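Glucose-binding protein (Thermus thermophilus HB27, PDB 2B3F) binds glucose and galactose, and probably serves as the periplasmic sugar-binding component of a binding-protein-dependent transport system. Local coordinates at residues A67-I72 with L101-Y107; E82-F88 with G109-V114; G133-N137 with T151-L157; A159-E165 with C214-A220. All blocks are in the same frame, centred on the assembly; numbering follows the deposited sequence.

Overall arrangement
Contacts 1 and 2 lie in one lobe of the periplasmic binding protein fold, contacts 3 and 4 on the opposite side of the chain's centre in the other. Contact 1 is buried and mostly apolar; contact 2 adjoins it, sharing the hairpin of strands 106-107 and 110-115, where I105 O meets W112 N at 2.9 Å, but it is only partly buried and mixes aspartate, serine and water bonds with packing. Contact 4 is also buried, yet backbone and asparagine amide bonds hold it. Contact 3, about 30 Å from the chain's centre, is more peripheral, joining apolar packing to one lysine bond; it touches contact 4 through L152 and P160.

Contact 1. Residues A67-I72 with L101-Y107; sequences AGMELI and LIDLISY
I72 lies over the ring of Y107 where helix 69-76 packs against the end of helix 99-105 and the strand that follows, in the lobe of the periplasmic binding protein fold that carries the parallel strands 2-7, 32-37 and 62-66. With CG1 of I72 beside its backbone N (chi1 -62°), the CG2 methyl stands anti to that N and faces the tyrosine, 3.5 Å from the ring centroid and 11° off the normal. This is a CH-pi contact over the middle of one face. The other branch of I72 bends back, and its CD1 touches CB of Y107 at 3.6 Å, which sets two arms of the isoleucine against the root and the face of the same side chain.

Nearer the start of the helix an alanine and a leucine meet I105. A67 CB points across to I105 CG2 at 3.7 Å and has L104 CB beside it at 4.2 Å. L71 CD2 reaches the same I105 methyl from the next turn, at 4.3 Å. I105 holds CG1 between its N and its carbonyl carbon (chi1 58°); that places CG2 on the side of A67, while CD1 leads off toward S113. G68, the N-cap, comes close to the end of the other helix, its CA 3.3 Å from L104 O in a CA-H...O contact. A67, which also packs on S277, has its side chain about 8 Å from that of the galactose-binding D278. Where the chain passes into strand 106-107, S106 OG turns back to donate a 2.6 Å hydrogen bond to I102 O, from above the carbonyl plane.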
loop_
_atom_site.group_PDB
_atom_site.type_symbol
_atom_site.label_atom_id
_atom_site.label_comp_id
_atom_site.label_asym_id
_atom_site.label_seq_id
_atom_site.Cartn_x
_atom_site.Cartn_y
_atom_site.Cartn_z
ATOM N N ALA A 67 -0.596 1.922 9.118
ATOM C CA ALA A 67 -1.135 1.185 10.269
ATOM C C ALA A 67 -0.506 -0.204 10.326
ATOM O O ALA A 67 -0.342 -0.871 9.293
ATOM C CB ALA A 67 -2.639 1.071 10.164
ATOM N N GLY A 68 -0.172 -0.636 11.536
ATOM C CA GLY A 68 0.382 -1.965 11.770
ATOM C C GLY A 68 1.810 -1.880 12.274
ATOM O O GLY A 68 2.181 -0.931 12.962
ATOM N N MET A 69 2.623 -2.877 11.903
ATOM C CA MET A 69 3.968 -2.993 12.445
ATOM C C MET A 69 4.888 -1.875 12.038
ATOM O O MET A 69 5.805 -1.569 12.766
ATOM C CB MET A 69 4.573 -4.343 12.094
ATOM C CG MET A 69 3.894 -5.481 12.797
ATOM S SD MET A 69 3.982 -5.297 14.601
ATOM C CE MET A 69 2.899 -6.617 15.128
ATOM N N GLU A 70 4.643 -1.232 10.893
ATOM C CA GLU A 70 5.457 -0.069 10.515
ATOM C C GLU A 70 5.340 1.019 11.580
ATOM O O GLU A 70 6.338 1.556 12.054
ATOM C CB GLU A 70 5.035 0.469 9.137
ATOM C CG GLU A 70 5.718 1.765 8.706
ATOM C CD GLU A 70 5.217 2.276 7.371
ATOM O OE1 GLU A 70 5.237 1.408 6.449
ATOM O OE2 GLU A 70 4.794 3.501 7.247
ATOM N N LEU A 71 4.099 1.366 11.913
ATOM C CA LEU A 71 3.827 2.364 12.954
ATOM C C LEU A 71 4.424 1.937 14.294
ATOM O O LEU A 71 5.153 2.687 14.945
ATOM C CB LEU A 71 2.318 2.513 13.113
ATOM C CG LEU A 71 1.752 3.313 14.293
ATOM C CD1 LEU A 71 2.116 4.781 14.196
ATOM C CD2 LEU A 71 0.251 3.116 14.307
ATOM N N ILE A 72 4.074 0.729 14.713
ATOM C CA ILE A 72 4.392 0.298 16.072
ATOM C C ILE A 72 5.895 0.139 16.285
ATOM O O ILE A 72 6.452 0.644 17.257
ATOM C CB ILE A 72 3.646 -1.007 16.436
ATOM C CG1 ILE A 72 2.120 -0.807 16.400
ATOM C CG2 ILE A 72 4.071 -1.512 17.814
ATOM C CD1 ILE A 72 1.588 0.403 17.114
ATOM N N LEU A 101 -8.949 -2.977 12.239
ATOM C CA LEU A 101 -8.163 -1.759 12.005
ATOM C C LEU A 101 -7.730 -1.106 13.319
ATOM O O LEU A 101 -6.578 -0.706 13.466
ATOM C CB LEU A 101 -8.944 -0.781 11.131
ATOM C CG LEU A 101 -8.204 0.457 10.654
ATOM C CD1 LEU A 101 -6.938 0.108 9.856
ATOM C CD2 LEU A 101 -9.146 1.306 9.801
ATOM N N ILE A 102 -8.642 -1.014 14.290
ATOM C CA ILE A 102 -8.274 -0.507 15.607
ATOM C C ILE A 102 -7.119 -1.339 16.182
ATOM O O ILE A 102 -6.183 -0.807 16.786
ATOM C CB ILE A 102 -9.479 -0.508 16.605
ATOM C CG1 ILE A 102 -10.606 0.414 16.119
ATOM C CG2 ILE A 102 -9.021 -0.069 18.005
ATOM C CD1 ILE A 102 -10.261 1.866 16.123
ATOM N N ASP A 103 -7.186 -2.651 15.977
ATOM C CA ASP A 103 -6.130 -3.519 16.481
ATOM C C ASP A 103 -4.763 -3.170 15.894
ATOM O O ASP A 103 -3.784 -3.162 16.618
ATOM C CB ASP A 103 -6.455 -4.983 16.210
ATOM C CG ASP A 103 -7.628 -5.506 17.043
ATOM O OD1 ASP A 103 -7.998 -4.898 18.084
ATOM O OD2 ASP A 103 -8.173 -6.562 16.653
ATOM N N LEU A 104 -4.697 -2.836 14.602
ATOM C CA LEU A 104 -3.410 -2.522 13.941
ATOM C C LEU A 104 -2.753 -1.260 14.438
ATOM O O LEU A 104 -1.540 -1.095 14.307
ATOM C CB LEU A 104 -3.601 -2.339 12.437
ATOM C CG LEU A 104 -3.842 -3.545 11.564
ATOM C CD1 LEU A 104 -4.050 -3.077 10.152
ATOM C CD2 LEU A 104 -2.669 -4.523 11.633
ATOM N N ILE A 105 -3.549 -0.339 14.968
ATOM C CA ILE A 105 -3.032 0.955 15.443
ATOM C C ILE A 105 -2.883 1.016 16.975
ATOM O O ILE A 105 -2.470 2.048 17.518
ATOM C CB ILE A 105 -3.906 2.145 14.929
ATOM C CG1 ILE A 105 -5.374 1.989 15.376
ATOM C CG2 ILE A 105 -3.860 2.202 13.423
ATOM C CD1 ILE A 105 -6.272 3.143 15.021
ATOM N N SER A 106 -3.178 -0.103 17.635
ATOM C CA SER A 106 -3.212 -0.205 19.097
ATOM C C SER A 106 -2.019 -1.010 19.595
ATOM O O SER A 106 -1.635 -1.996 18.972
ATOM C CB SER A 106 -4.510 -0.892 19.533
ATOM O OG SER A 106 -5.640 -0.080 19.260
ATOM N N TYR A 107 -1.438 -0.596 20.716
ATOM C CA TYR A 107 -0.269 -1.278 21.273
ATOM C C TYR A 107 -0.040 -0.859 22.718
ATOM O O TYR A 107 -0.013 0.341 23.032
ATOM C CB TYR A 107 0.971 -0.927 20.443
ATOM C CG TYR A 107 2.260 -1.615 20.864
ATOM C CD1 TYR A 107 2.422 -2.989 20.685
ATOM C CD2 TYR A 107 3.330 -0.884 21.384
ATOM C CE1 TYR A 107 3.599 -3.631 21.047
ATOM C CE2 TYR A 107 4.525 -1.520 21.747
ATOM C CZ TYR A 107 4.640 -2.901 21.574
ATOM O OH TYR A 107 5.805 -3.565 21.928
#

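Contact 2. Residues E82-F88 with G109-V114; sequences EDLSALF and GGIWSV
D83 grips the backbone of I111 where an Asx turn leads into helix 85-91 against strand 110-115 of the sheet in the binding protein's first lobe. D83, its CG anti to the backbone N (chi1 -176°), swings its carboxylate to the strand, where OD1 accepts three bonds. S85 OG (2.7 Å) arrives on the syn side, while S85 N and I111 N reach OD1 from opposite faces of the carboxylate plane, I111 N at 3.1 Å, which fixes the rotation of the group. L84 N donates to I111 O at 2.8 Å, nearly straight down the carbonyl. Waters add bridges, one from D83 OD2 to G109 O and another from E82 O to W112 O.

The apolar contacts centre on F88. I111 CG2 sits over one face of its ring, 3.6 Å from the centroid and toward the rim, and V114 CG2 approaches it obliquely and also touches L84 CD1 at 3.9 Å. Helix 99-105 also packs on F88, through I102 and I105. An alanine at F88 is likely to open a gap beneath I111 CG2 and deprive the neighbouring backbone of its cover. That backbone includes the buried S113 O, which has no hydrogen-bond partner and lies 3.3 Å from F88 CZ, at the ring's edge.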
loop_
_atom_site.group_PDB
_atom_site.type_symbol
_atom_site.label_atom_id
_atom_site.label_comp_id
_atom_site.label_asym_id
_atom_site.label_seq_id
_atom_site.Cartn_x
_atom_site.Cartn_y
_atom_site.Cartn_z
ATOM N N GLU A 82 2.463 10.535 20.723
ATOM C CA GLU A 82 1.441 10.689 21.763
ATOM C C GLU A 82 0.338 9.638 21.627
ATOM O O GLU A 82 -0.084 9.269 20.529
ATOM C CB GLU A 82 0.800 12.078 21.707
ATOM C CG GLU A 82 1.704 13.197 22.118
ATOM C CD GLU A 82 0.944 14.454 22.508
ATOM O OE1 GLU A 82 -0.205 14.318 23.000
ATOM O OE2 GLU A 82 1.508 15.558 22.314
ATOM N N ASP A 83 -0.144 9.177 22.774
ATOM C CA ASP A 83 -1.283 8.282 22.861
ATOM C C ASP A 83 -2.541 9.066 22.528
ATOM O O ASP A 83 -2.785 10.130 23.112
ATOM C CB ASP A 83 -1.348 7.726 24.294
ATOM C CG ASP A 83 -2.438 6.706 24.506
ATOM O OD1 ASP A 83 -3.220 6.386 23.599
ATOM O OD2 ASP A 83 -2.514 6.201 25.657
ATOM N N LEU A 84 -3.322 8.552 21.580
ATOM C CA LEU A 84 -4.513 9.213 21.067
ATOM C C LEU A 84 -5.825 8.650 21.639
ATOM O O LEU A 84 -6.894 8.991 21.153
ATOM C CB LEU A 84 -4.560 9.097 19.535
ATOM C CG LEU A 84 -3.314 9.590 18.787
ATOM C CD1 LEU A 84 -3.500 9.393 17.279
ATOM C CD2 LEU A 84 -3.055 11.054 19.088
ATOM N N SER A 85 -5.733 7.797 22.659
ATOM C CA SER A 85 -6.920 7.157 23.248
ATOM C C SER A 85 -8.031 8.159 23.609
ATOM O O SER A 85 -9.201 7.943 23.271
ATOM C CB SER A 85 -6.518 6.327 24.474
ATOM O OG SER A 85 -5.614 5.279 24.108
ATOM N N ALA A 86 -7.659 9.272 24.245
ATOM C CA ALA A 86 -8.661 10.280 24.680
ATOM C C ALA A 86 -9.347 10.923 23.491
ATOM O O ALA A 86 -10.555 11.156 23.496
ATOM C CB ALA A 86 -7.990 11.340 25.535
ATOM N N LEU A 87 -8.562 11.209 22.445
ATOM C CA LEU A 87 -9.111 11.745 21.211
ATOM C C LEU A 87 -10.065 10.746 20.567
ATOM O O LEU A 87 -11.119 11.129 20.070
ATOM C CB LEU A 87 -7.978 12.123 20.239
ATOM C CG LEU A 87 -8.399 12.754 18.927
ATOM C CD1 LEU A 87 -9.095 14.075 19.175
ATOM C CD2 LEU A 87 -7.146 12.948 18.061
ATOM N N PHE A 88 -9.697 9.470 20.569
ATOM C CA PHE A 88 -10.565 8.424 20.036
ATOM C C PHE A 88 -11.896 8.402 20.789
ATOM O O PHE A 88 -12.956 8.289 20.179
ATOM C CB PHE A 88 -9.884 7.048 20.073
ATOM C CG PHE A 88 -9.115 6.733 18.805
ATOM C CD1 PHE A 88 -7.908 7.376 18.533
ATOM C CD2 PHE A 88 -9.615 5.833 17.886
ATOM C CE1 PHE A 88 -7.213 7.104 17.346
ATOM C CE2 PHE A 88 -8.923 5.560 16.687
ATOM C CZ PHE A 88 -7.728 6.208 16.436
ATOM N N GLY A 109 -1.770 -0.728 25.382
ATOM C CA GLY A 109 -2.781 0.112 26.019
ATOM C C GLY A 109 -3.041 1.467 25.380
ATOM O O GLY A 109 -3.906 2.225 25.845
ATOM N N GLY A 110 -2.299 1.798 24.317
ATOM C CA GLY A 110 -2.444 3.073 23.627
ATOM C C GLY A 110 -2.961 2.866 22.218
ATOM O O GLY A 110 -3.013 1.746 21.727
ATOM N N ILE A 111 -3.386 3.960 21.600
ATOM C CA ILE A 111 -3.830 3.991 20.196
ATOM C C ILE A 111 -3.029 5.119 19.559
ATOM O O ILE A 111 -2.986 6.225 20.097
ATOM C CB ILE A 111 -5.341 4.253 20.073
ATOM C CG1 ILE A 111 -6.124 3.162 20.805
ATOM C CG2 ILE A 111 -5.744 4.255 18.629
ATOM C CD1 ILE A 111 -7.614 3.378 20.846
ATOM N N TRP A 112 -2.361 4.833 18.430
ATOM C CA TRP A 112 -1.196 5.635 18.044
ATOM C C TRP A 112 -1.301 6.408 16.734
ATOM O O TRP A 112 -0.430 7.230 16.435
ATOM C CB TRP A 112 0.063 4.750 18.064
ATOM C CG TRP A 112 0.255 4.090 19.400
ATOM C CD1 TRP A 112 -0.071 2.814 19.733
ATOM C CD2 TRP A 112 0.779 4.699 20.586
ATOM N NE1 TRP A 112 0.240 2.570 21.065
ATOM C CE2 TRP A 112 0.766 3.715 21.607
ATOM C CE3 TRP A 112 1.261 5.983 20.884
ATOM C CZ2 TRP A 112 1.200 3.979 22.908
ATOM C CZ3 TRP A 112 1.712 6.241 22.172
ATOM C CH2 TRP A 112 1.681 5.237 23.167
ATOM N N SER A 113 -2.355 6.172 15.964
ATOM C CA SER A 113 -2.600 6.961 14.750
ATOM C C SER A 113 -4.066 6.891 14.345
ATOM O O SER A 113 -4.841 6.094 14.899
ATOM C CB SER A 113 -1.712 6.491 13.586
ATOM O OG SER A 113 -2.128 5.219 13.156
ATOM N N VAL A 114 -4.434 7.725 13.378
ATOM C CA VAL A 114 -5.794 7.818 12.878
ATOM C C VAL A 114 -5.805 7.414 11.409
ATOM O O VAL A 114 -5.203 8.110 10.579
ATOM C CB VAL A 114 -6.335 9.257 12.994
ATOM C CG1 VAL A 114 -7.804 9.329 12.552
ATOM C CG2 VAL A 114 -6.104 9.785 14.413
HETATM O O HOH W 1 0.273 9.521 17.760
HETATM O O HOH W 2 -4.271 4.746 26.987
HETATM O O HOH W 3 -6.826 2.972 24.730
#

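Contact 3. Residues G133-N137 with T151-L157; sequences GWGVN and TLKQKGL. Unlike the reference sequence in segment 133-137: G133 (reference Glu).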
loop_
_atom_site.group_PDB
_atom_site.type_symbol
_atom_site.label_atom_id
_atom_site.label_comp_id
_atom_site.label_asym_id
_atom_site.label_seq_id
_atom_site.Cartn_x
_atom_site.Cartn_y
_atom_site.Cartn_z
ATOM N N GLY A 133 -8.465 -6.969 -28.383
ATOM C CA GLY A 133 -7.575 -6.810 -29.534
ATOM C C GLY A 133 -6.531 -7.912 -29.662
ATOM O O GLY A 133 -6.155 -8.291 -30.791
ATOM N N TRP A 134 -6.067 -8.417 -28.512
ATOM C CA TRP A 134 -5.126 -9.559 -28.443
ATOM C C TRP A 134 -5.788 -10.925 -28.291
ATOM O O TRP A 134 -5.106 -11.942 -28.273
ATOM C CB TRP A 134 -4.176 -9.406 -27.259
ATOM C CG TRP A 134 -3.233 -8.291 -27.384
ATOM C CD1 TRP A 134 -2.515 -7.939 -28.484
ATOM C CD2 TRP A 134 -2.870 -7.381 -26.352
ATOM N NE1 TRP A 134 -1.730 -6.849 -28.205
ATOM C CE2 TRP A 134 -1.926 -6.488 -26.896
ATOM C CE3 TRP A 134 -3.255 -7.233 -25.012
ATOM C CZ2 TRP A 134 -1.363 -5.450 -26.151
ATOM C CZ3 TRP A 134 -2.705 -6.205 -24.280
ATOM C CH2 TRP A 134 -1.766 -5.326 -24.847
ATOM N N GLY A 135 -7.098 -10.955 -28.135
ATOM C CA GLY A 135 -7.800 -12.227 -28.046
ATOM C C GLY A 135 -7.422 -13.064 -26.845
ATOM O O GLY A 135 -7.197 -14.265 -26.972
ATOM N N VAL A 136 -7.354 -12.431 -25.671
ATOM C CA VAL A 136 -7.087 -13.144 -24.408
ATOM C C VAL A 136 -8.043 -12.690 -23.295
ATOM O O VAL A 136 -8.630 -11.611 -23.385
ATOM C CB VAL A 136 -5.625 -12.915 -23.902
ATOM C CG1 VAL A 136 -4.604 -13.362 -24.953
ATOM C CG2 VAL A 136 -5.395 -11.443 -23.545
ATOM N N ASN A 137 -8.157 -13.511 -22.251
ATOM C CA ASN A 137 -8.908 -13.184 -21.030
ATOM C C ASN A 137 -7.990 -12.745 -19.875
ATOM O O ASN A 137 -6.792 -13.009 -19.914
ATOM C CB ASN A 137 -9.678 -14.416 -20.563
ATOM C CG ASN A 137 -10.814 -14.809 -21.513
ATOM O OD1 ASN A 137 -11.436 -13.960 -22.162
ATOM N ND2 ASN A 137 -11.088 -16.108 -21.586
ATOM N N THR A 151 1.288 -16.841 -24.830
ATOM C CA THR A 151 0.425 -16.506 -25.970
ATOM C C THR A 151 0.660 -15.075 -26.457
ATOM O O THR A 151 0.761 -14.832 -27.664
ATOM C CB THR A 151 -1.065 -16.681 -25.607
ATOM O OG1 THR A 151 -1.307 -18.038 -25.240
ATOM C CG2 THR A 151 -1.977 -16.314 -26.775
ATOM N N LEU A 152 0.753 -14.121 -25.522
ATOM C CA LEU A 152 0.904 -12.713 -25.888
ATOM C C LEU A 152 2.277 -12.429 -26.484
ATOM O O LEU A 152 2.398 -11.614 -27.402
ATOM C CB LEU A 152 0.643 -11.792 -24.678
ATOM C CG LEU A 152 -0.814 -11.690 -24.233
ATOM C CD1 LEU A 152 -0.912 -11.124 -22.808
ATOM C CD2 LEU A 152 -1.616 -10.833 -25.213
ATOM N N LYS A 153 3.307 -13.089 -25.960
ATOM C CA LYS A 153 4.643 -12.976 -26.542
ATOM C C LYS A 153 4.654 -13.487 -27.989
ATOM O O LYS A 153 5.222 -12.841 -28.872
ATOM C CB LYS A 153 5.676 -13.722 -25.705
ATOM C CG LYS A 153 6.129 -12.949 -24.473
ATOM C CD LYS A 153 7.020 -13.809 -23.622
ATOM C CE LYS A 153 7.356 -13.152 -22.300
ATOM N NZ LYS A 153 8.238 -14.046 -21.510
ATOM N N GLN A 154 3.994 -14.619 -28.209
ATOM C CA GLN A 154 3.812 -15.177 -29.565
ATOM C C GLN A 154 3.094 -14.193 -30.496
ATOM O O GLN A 154 3.468 -14.042 -31.666
ATOM C CB GLN A 154 3.076 -16.524 -29.490
ATOM C CG GLN A 154 3.960 -17.628 -28.876
ATOM C CD GLN A 154 3.190 -18.836 -28.351
ATOM O OE1 GLN A 154 1.959 -18.925 -28.468
ATOM N NE2 GLN A 154 3.923 -19.781 -27.766
ATOM N N LYS A 155 2.095 -13.495 -29.960
ATOM C CA LYS A 155 1.364 -12.468 -30.709
ATOM C C LYS A 155 2.131 -11.147 -30.875
ATOM O O LYS A 155 1.627 -10.228 -31.513
ATOM C CB LYS A 155 -0.009 -12.219 -30.068
ATOM C CG LYS A 155 -0.888 -13.453 -30.092
ATOM C CD LYS A 155 -2.257 -13.207 -29.531
ATOM C CE LYS A 155 -3.138 -14.417 -29.763
ATOM N NZ LYS A 155 -4.577 -14.104 -29.628
ATOM N N GLY A 156 3.340 -11.053 -30.317
ATOM C CA GLY A 156 4.202 -9.889 -30.523
ATOM C C GLY A 156 4.317 -8.909 -29.360
ATOM O O GLY A 156 4.998 -7.882 -29.494
ATOM N N LEU A 157 3.651 -9.212 -28.241
ATOM C CA LEU A 157 3.761 -8.401 -27.020
ATOM C C LEU A 157 4.935 -8.938 -26.198
ATOM O O LEU A 157 4.795 -9.911 -25.472
ATOM C CB LEU A 157 2.450 -8.438 -26.219
ATOM C CG LEU A 157 2.263 -7.395 -25.091
ATOM C CD1 LEU A 157 2.302 -5.981 -25.605
ATOM C CD2 LEU A 157 0.968 -7.633 -24.351
#
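Two Schellman-capped helix ends meet here: that of helix 128-133, closed by G135, and that of helix 142-154, closed by G156, with W134 of the first set against L152, K155 and L157 of the second. The indole carries most of the packing. L157 lays CD2 over one face of its six-membered ring, 3.7 Å from the centroid and 17° off the normal, a CH-pi contact toward the rim. L152 CD2 meets the root of the same side chain, 3.6 Å from W134 CB, and also touches V136 CG1 at 3.9 Å. The methyl thus sits in the angle formed by the tryptophan root and the valine. With CG beside the backbone N (chi1 -67°), W134 turns its indole across both leucines at about a right angle.

K155 runs out extended beyond CG, and its NZ donates a 2.6 Å hydrogen bond to W134 O, tilted from the carbonyl plane. The ammonium group is likely to be favoured at this carbonyl, which stands at the negative end of a helix. Cutting W134 back to an alanine would probably strip L157 CD2 of its aromatic partner and open a gap beside L152. L157 itself is set by the Schellman bond of its N to L152 O (2.8 Å). The whole is helix-end packing at the periphery of the second lobe, away from the sugar site, and joins successive helices of this alpha/beta fold through paired Schellman C-caps.

Contact 4. Residues A159-E165 with C214-A220; sequences APLALGE and CANKDAA
A215 fits its methyl into the angle between L161 and L163, at a single parallel beta bridge between segments 159-165 and 214-220. A215 CB lies 3.8 Å from L163 CD2 and a little farther from L161 CD2, so one small bump is seated between two leucine branches. Both leucines hold CG anti to the backbone N, and both also pack on L172 of helix 166-190. A second bump, the methyl of A219, presses against L163 CB at 4.1 Å. At the other end the methyl of A159 rests on the backbone of N216, 3.6 Å from its CA, while the ring of P160 brings CD up to C214 O.

Bonds fix this fit. L161 N donates to C214 O (2.9 Å), and N216 N donates to L161 O, which also receives a CA-H...O contact from A215. Past the bridge, the side chain of N216 replaces backbone: its CG sits between the backbone N and the carbonyl carbon (chi1 46°), aiming the amide across at L163. OD1 accepts from L163 N in the carbonyl plane (2.9 Å), and ND2 donates to L163 O (3.0 Å), a two-point grip. Within the type I turn from N216 to A219, ND2 also gives a nearly straight bond to D218 OD1 at 2.8 Å and so fixes the amide's rotation. E165 is the N-cap of helix 166-190, its side chain about 8 Å from the bound galactose. The arrangement is that of a beta bridge prolonged by an asparagine side chain, lying along strand 161-162 at the border of the second lobe's sheet.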
loop_
_atom_site.group_PDB
_atom_site.type_symbol
_atom_site.label_atom_id
_atom_site.label_comp_id
_atom_site.label_asym_id
_atom_site.label_seq_id
_atom_site.Cartn_x
_atom_site.Cartn_y
_atom_site.Cartn_z
ATOM N N ALA A 159 6.654 -7.914 -23.563
ATOM C CA ALA A 159 6.671 -7.817 -22.103
ATOM C C ALA A 159 5.233 -7.609 -21.666
ATOM O O ALA A 159 4.809 -6.465 -21.455
ATOM C CB ALA A 159 7.543 -6.672 -21.658
ATOM N N PRO A 160 4.463 -8.706 -21.599
ATOM C CA PRO A 160 3.052 -8.598 -21.214
ATOM C C PRO A 160 2.802 -8.082 -19.789
ATOM O O PRO A 160 1.704 -7.587 -19.515
ATOM C CB PRO A 160 2.535 -10.041 -21.332
ATOM C CG PRO A 160 3.531 -10.753 -22.175
ATOM C CD PRO A 160 4.835 -10.098 -21.915
ATOM N N LEU A 161 3.789 -8.216 -18.909
ATOM C CA LEU A 161 3.676 -7.686 -17.536
ATOM C C LEU A 161 4.442 -6.380 -17.404
ATOM O O LEU A 161 5.633 -6.316 -17.715
ATOM C CB LEU A 161 4.180 -8.707 -16.517
ATOM C CG LEU A 161 4.134 -8.241 -15.048
ATOM C CD1 LEU A 161 2.703 -7.984 -14.630
ATOM C CD2 LEU A 161 4.786 -9.261 -14.147
ATOM N N ALA A 162 3.745 -5.333 -16.955
ATOM C CA ALA A 162 4.357 -4.056 -16.625
ATOM C C ALA A 162 4.902 -4.142 -15.207
ATOM O O ALA A 162 4.246 -4.709 -14.321
ATOM C CB ALA A 162 3.341 -2.917 -16.734
ATOM N N LEU A 163 6.096 -3.608 -15.011
ATOM C CA LEU A 163 6.767 -3.616 -13.718
ATOM C C LEU A 163 7.708 -2.411 -13.616
ATOM O O LEU A 163 8.210 -1.930 -14.641
ATOM C CB LEU A 163 7.515 -4.934 -13.561
ATOM C CG LEU A 163 8.148 -5.298 -12.229
ATOM C CD1 LEU A 163 7.109 -5.354 -11.136
ATOM C CD2 LEU A 163 8.842 -6.625 -12.397
ATOM N N GLY A 164 7.914 -1.902 -12.398
ATOM C CA GLY A 164 8.792 -0.767 -12.150
ATOM C C GLY A 164 9.926 -1.071 -11.173
ATOM O O GLY A 164 10.399 -2.217 -11.040
ATOM N N GLU A 165 10.306 -0.029 -10.447
ATOM C CA GLU A 165 11.420 -0.038 -9.524
ATOM C C GLU A 165 11.285 -1.072 -8.389
ATOM O O GLU A 165 10.230 -1.692 -8.184
ATOM C CB GLU A 165 11.630 1.366 -8.942
ATOM C CG GLU A 165 10.468 1.876 -8.057
ATOM C CD GLU A 165 10.757 3.213 -7.432
ATOM O OE1 GLU A 165 11.820 3.339 -6.770
ATOM O OE2 GLU A 165 9.926 4.137 -7.576
ATOM N N CYS A 214 8.065 -12.395 -17.559
ATOM C CA CYS A 214 7.061 -11.748 -18.418
ATOM C C CYS A 214 7.121 -10.219 -18.421
ATOM O O CYS A 214 6.333 -9.562 -19.124
ATOM C CB CYS A 214 5.665 -12.175 -17.984
ATOM S SG CYS A 214 5.436 -13.971 -17.930
ATOM N N ALA A 215 8.040 -9.667 -17.630
ATOM C CA ALA A 215 8.098 -8.242 -17.341
ATOM C C ALA A 215 9.026 -7.484 -18.278
ATOM O O ALA A 215 9.934 -8.068 -18.892
ATOM C CB ALA A 215 8.534 -8.016 -15.881
ATOM N N ASN A 216 8.815 -6.177 -18.369
ATOM C CA ASN A 216 9.715 -5.315 -19.133
ATOM C C ASN A 216 11.111 -5.286 -18.481
ATOM O O ASN A 216 11.254 -5.190 -17.260
ATOM C CB ASN A 216 9.148 -3.886 -19.276
ATOM C CG ASN A 216 8.622 -3.333 -17.961
ATOM O OD1 ASN A 216 7.651 -3.877 -17.424
ATOM N ND2 ASN A 216 9.247 -2.254 -17.447
ATOM N N LYS A 217 12.151 -5.347 -19.310
ATOM C CA LYS A 217 13.508 -5.473 -18.811
ATOM C C LYS A 217 14.054 -4.159 -18.258
ATOM O O LYS A 217 15.069 -4.159 -17.546
ATOM C CB LYS A 217 14.426 -6.002 -19.933
ATOM C CG LYS A 217 13.993 -7.358 -20.499
ATOM C CD LYS A 217 14.718 -8.509 -19.834
ATOM C CE LYS A 217 14.097 -9.878 -20.154
ATOM N NZ LYS A 217 13.665 -10.016 -21.579
ATOM N N ASP A 218 13.385 -3.049 -18.574
ATOM C CA ASP A 218 13.784 -1.724 -18.080
ATOM C C ASP A 218 13.108 -1.321 -16.738
ATOM O O ASP A 218 13.197 -0.160 -16.314
ATOM C CB ASP A 218 13.542 -0.638 -19.142
ATOM C CG ASP A 218 12.062 -0.448 -19.518
ATOM O OD1 ASP A 218 11.196 -1.296 -19.209
ATOM O OD2 ASP A 218 11.766 0.576 -20.171
ATOM N N ALA A 219 12.469 -2.296 -16.095
ATOM C CA ALA A 219 11.662 -2.059 -14.894
ATOM C C ALA A 219 12.377 -1.246 -13.812
ATOM O O ALA A 219 11.759 -0.373 -13.186
ATOM C CB ALA A 219 11.188 -3.364 -14.337
ATOM N N ALA A 220 13.658 -1.521 -13.574
ATOM C CA ALA A 220 14.364 -0.958 -12.416
ATOM C C ALA A 220 14.325 0.568 -12.318
ATOM O O ALA A 220 14.372 1.103 -11.222
ATOM C CB ALA A 220 15.819 -1.416 -12.383
#